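Local coordinates for protein Bm4233, isoform b (PDB 6ANY) that belongs to the CAP superfamily of secreted venom allergen-like proteins and probably binds and transports sterols or related lipids, at residues M138-T143 and L173-Y178. Numbering follows the deposited sequence.
Sequences MAWGKT and LKELIY. With NAG (2-acetamido-2-deoxy-beta-D-glucopyranose), chain C; NAG (2-acetamido-2-deoxy-beta-D-glucopyranose), chain B.
Trp140 lays one indole face over the backbone of 173-178, where Leu176 O and Ile177 O sit beneath the rim of the ring. Although CB starts away from 173-178, CG anti to the backbone N (chi1 -165°) turns the flat, broad indole back over it, and Trp140 CZ3 comes 4.0 Å from Ile177 CG1. Ile177 suits the spot because its branches divide the work, CG2 lying 4.1 Å from the small methyl of Ala139, CB. The main chains are joined where Gly141 N donates a nearly straight bond, 2.9 Å, to Ile177 O in the carbonyl plane. Gly141, lacking a side chain, lets its backbone come close to Tyr178 CB. A water accepts from Lys142 N and probably donates to Ile177 O, which would give that carbonyl a second partner.

At the indole edge, Glu175 OE1 lies 3.6 Å from Trp140 CZ2, and another water links it to Trp140 NE1. Further out, Lys174 O accepts a 2.7 Å bond from N2 of an N-acetylglucosamine of the attached glycan. A type I turn, Trp140 to Thr143, shapes the loop between helix 133-138 and strand 145-153; Ala139 and Tyr178 both pack on Leu27 of helix 10-28, while 173-178 leads into strand 179-180.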
loop_
_atom_site.group_PDB
_atom_site.type_symbol
_atom_site.label_atom_id
_atom_site.label_comp_id
_atom_site.label_asym_id
_atom_site.label_seq_id
_atom_site.Cartn_x
_atom_site.Cartn_y
_atom_site.Cartn_z
ATOM N N MET A 138 -2.770 0.467 -2.479
ATOM C CA MET A 138 -2.733 0.358 -1.015
ATOM C C MET A 138 -4.098 -0.076 -0.508
ATOM O O MET A 138 -4.200 -0.668 0.554
ATOM C CB MET A 138 -2.399 1.714 -0.315
ATOM C CG MET A 138 -0.997 2.230 -0.494
ATOM S SD MET A 138 -0.682 3.728 0.387
ATOM C CE MET A 138 -0.726 3.226 2.130
ATOM N N ALA A 139 -5.158 0.327 -1.218
ATOM C CA ALA A 139 -6.522 -0.034 -0.827
ATOM C C ALA A 139 -7.096 -1.324 -1.434
ATOM O O ALA A 139 -8.240 -1.614 -1.208
ATOM C CB ALA A 139 -7.420 1.120 -1.123
ATOM N N TRP A 140 -6.320 -2.073 -2.209
ATOM C CA TRP A 140 -6.865 -3.122 -3.064
ATOM C C TRP A 140 -7.230 -4.310 -2.181
ATOM O O TRP A 140 -6.386 -4.903 -1.540
ATOM C CB TRP A 140 -5.845 -3.516 -4.099
ATOM C CG TRP A 140 -6.372 -4.281 -5.205
ATOM C CD1 TRP A 140 -6.261 -5.610 -5.400
ATOM C CD2 TRP A 140 -7.029 -3.739 -6.350
ATOM N NE1 TRP A 140 -6.859 -5.959 -6.612
ATOM C CE2 TRP A 140 -7.347 -4.817 -7.205
ATOM C CE3 TRP A 140 -7.443 -2.450 -6.699
ATOM C CZ2 TRP A 140 -8.098 -4.649 -8.396
ATOM C CZ3 TRP A 140 -8.114 -2.259 -7.895
ATOM C CH2 TRP A 140 -8.442 -3.370 -8.745
ATOM N N GLY A 141 -8.520 -4.594 -2.099
ATOM C CA GLY A 141 -9.014 -5.653 -1.209
ATOM C C GLY A 141 -8.399 -6.993 -1.398
ATOM O O GLY A 141 -8.055 -7.663 -0.437
ATOM N N LYS A 142 -8.214 -7.372 -2.642
ATOM C CA LYS A 142 -7.533 -8.632 -2.929
ATOM C C LYS A 142 -6.009 -8.740 -2.594
ATOM O O LYS A 142 -5.514 -9.867 -2.417
ATOM C CB LYS A 142 -7.792 -9.095 -4.358
ATOM C CG LYS A 142 -9.202 -9.648 -4.572
ATOM C CD LYS A 142 -9.418 -9.835 -6.097
ATOM C CE LYS A 142 -10.909 -9.877 -6.500
ATOM N NZ LYS A 142 -11.322 -11.294 -6.342
ATOM N N THR A 143 -5.297 -7.630 -2.507
ATOM C CA THR A 143 -3.871 -7.655 -2.178
ATOM C C THR A 143 -3.748 -8.058 -0.712
ATOM O O THR A 143 -4.526 -7.574 0.098
ATOM C CB THR A 143 -3.242 -6.254 -2.397
ATOM O OG1 THR A 143 -3.346 -5.903 -3.794
ATOM C CG2 THR A 143 -1.801 -6.241 -1.965
ATOM N N LEU A 173 -8.082 -3.201 -14.386
ATOM C CA LEU A 173 -9.160 -2.352 -14.844
ATOM C C LEU A 173 -10.450 -3.130 -14.923
ATOM O O LEU A 173 -10.473 -4.346 -15.244
ATOM C CB LEU A 173 -8.864 -1.686 -16.212
ATOM C CG LEU A 173 -7.720 -0.638 -16.210
ATOM C CD1 LEU A 173 -7.269 -0.177 -17.614
ATOM C CD2 LEU A 173 -8.106 0.553 -15.365
ATOM N N LYS A 174 -11.508 -2.447 -14.539
ATOM C CA LYS A 174 -12.872 -2.967 -14.593
ATOM C C LYS A 174 -13.169 -3.926 -13.466
ATOM O O LYS A 174 -14.232 -4.512 -13.440
ATOM C CB LYS A 174 -13.231 -3.593 -15.967
ATOM C CG LYS A 174 -13.035 -2.621 -17.110
ATOM C CD LYS A 174 -13.676 -3.146 -18.398
ATOM C CE LYS A 174 -12.756 -3.210 -19.609
ATOM N NZ LYS A 174 -12.918 -4.525 -20.312
ATOM N N GLU A 175 -12.250 -4.054 -12.509
ATOM C CA GLU A 175 -12.531 -4.738 -11.256
ATOM C C GLU A 175 -12.746 -3.705 -10.187
ATOM O O GLU A 175 -12.260 -2.555 -10.294
ATOM C CB GLU A 175 -11.371 -5.598 -10.857
ATOM C CG GLU A 175 -11.140 -6.802 -11.722
ATOM C CD GLU A 175 -10.039 -7.681 -11.171
ATOM O OE1 GLU A 175 -9.656 -7.524 -9.958
ATOM O OE2 GLU A 175 -9.585 -8.579 -11.922
ATOM N N LEU A 176 -13.456 -4.097 -9.141
ATOM C CA LEU A 176 -13.679 -3.197 -8.000
ATOM C C LEU A 176 -12.397 -3.092 -7.183
ATOM O O LEU A 176 -11.699 -4.084 -7.024
ATOM C CB LEU A 176 -14.805 -3.721 -7.084
ATOM C CG LEU A 176 -16.172 -3.976 -7.765
ATOM C CD1 LEU A 176 -17.133 -4.525 -6.711
ATOM C CD2 LEU A 176 -16.753 -2.738 -8.469
ATOM N N ILE A 177 -12.174 -1.956 -6.574
ATOM C CA ILE A 177 -11.005 -1.734 -5.727
ATOM C C ILE A 177 -11.126 -2.616 -4.466
ATOM O O ILE A 177 -10.184 -3.327 -4.066
ATOM C CB ILE A 177 -10.900 -0.255 -5.348
ATOM C CG1 ILE A 177 -10.691 0.578 -6.638
ATOM C CG2 ILE A 177 -9.757 -0.037 -4.320
ATOM C CD1 ILE A 177 -11.132 1.996 -6.501
ATOM N N TYR A 178 -12.318 -2.577 -3.881
ATOM C CA TYR A 178 -12.692 -3.488 -2.821
ATOM C C TYR A 178 -14.193 -3.761 -2.857
ATOM O O TYR A 178 -14.916 -3.023 -3.452
ATOM C CB TYR A 178 -12.269 -2.953 -1.443
ATOM C CG TYR A 178 -12.852 -1.620 -1.016
ATOM C CD1 TYR A 178 -12.219 -0.437 -1.355
ATOM C CD2 TYR A 178 -13.998 -1.548 -0.205
ATOM C CE1 TYR A 178 -12.713 0.786 -0.967
ATOM C CE2 TYR A 178 -14.538 -0.311 0.191
ATOM C CZ TYR A 178 -13.899 0.872 -0.204
ATOM O OH TYR A 178 -14.385 2.127 0.178
HETATM C C1 NAG C . -17.105 -1.686 -14.289
HETATM C C2 NAG C . -17.652 -3.096 -14.195
HETATM C C3 NAG C . -17.645 -3.729 -15.586
HETATM C C4 NAG C . -18.286 -2.797 -16.622
HETATM C C5 NAG C . -17.685 -1.390 -16.523
HETATM C C6 NAG C . -18.329 -0.371 -17.458
HETATM C C7 NAG C . -17.416 -4.368 -12.132
HETATM C C8 NAG C . -16.543 -5.284 -11.335
HETATM N N2 NAG C . -16.870 -3.845 -13.225
HETATM O O3 NAG C . -18.359 -4.967 -15.558
HETATM O O4 NAG C . -18.088 -3.341 -17.942
HETATM O O5 NAG C . -17.839 -0.901 -15.200
HETATM O O6 NAG C . -19.752 -0.478 -17.365
HETATM O O7 NAG C . -18.558 -4.122 -11.795
HETATM C C1 NAG B . -19.308 -3.369 -18.713
HETATM C C2 NAG B . -18.959 -3.257 -20.193
HETATM C C3 NAG B . -20.218 -3.240 -21.049
HETATM C C4 NAG B . -21.018 -4.502 -20.737
HETATM C C5 NAG B . -21.300 -4.500 -19.233
HETATM C C6 NAG B . -22.189 -5.660 -18.807
HETATM C C7 NAG B . -17.041 -2.148 -21.147
HETATM C C8 NAG B . -16.778 -0.975 -22.044
HETATM N N2 NAG B . -18.160 -2.077 -20.441
HETATM O O3 NAG B . -19.861 -3.130 -22.435
HETATM O O4 NAG B . -22.258 -4.522 -21.454
HETATM O O5 NAG B . -20.073 -4.549 -18.507
HETATM O O6 NAG B . -22.142 -5.779 -17.385
HETATM O O7 NAG B . -16.283 -3.105 -21.073
HETATM O O HOH W 1 -7.061 -8.488 -8.437
HETATM O O HOH W 2 -9.964 -5.942 -4.659
#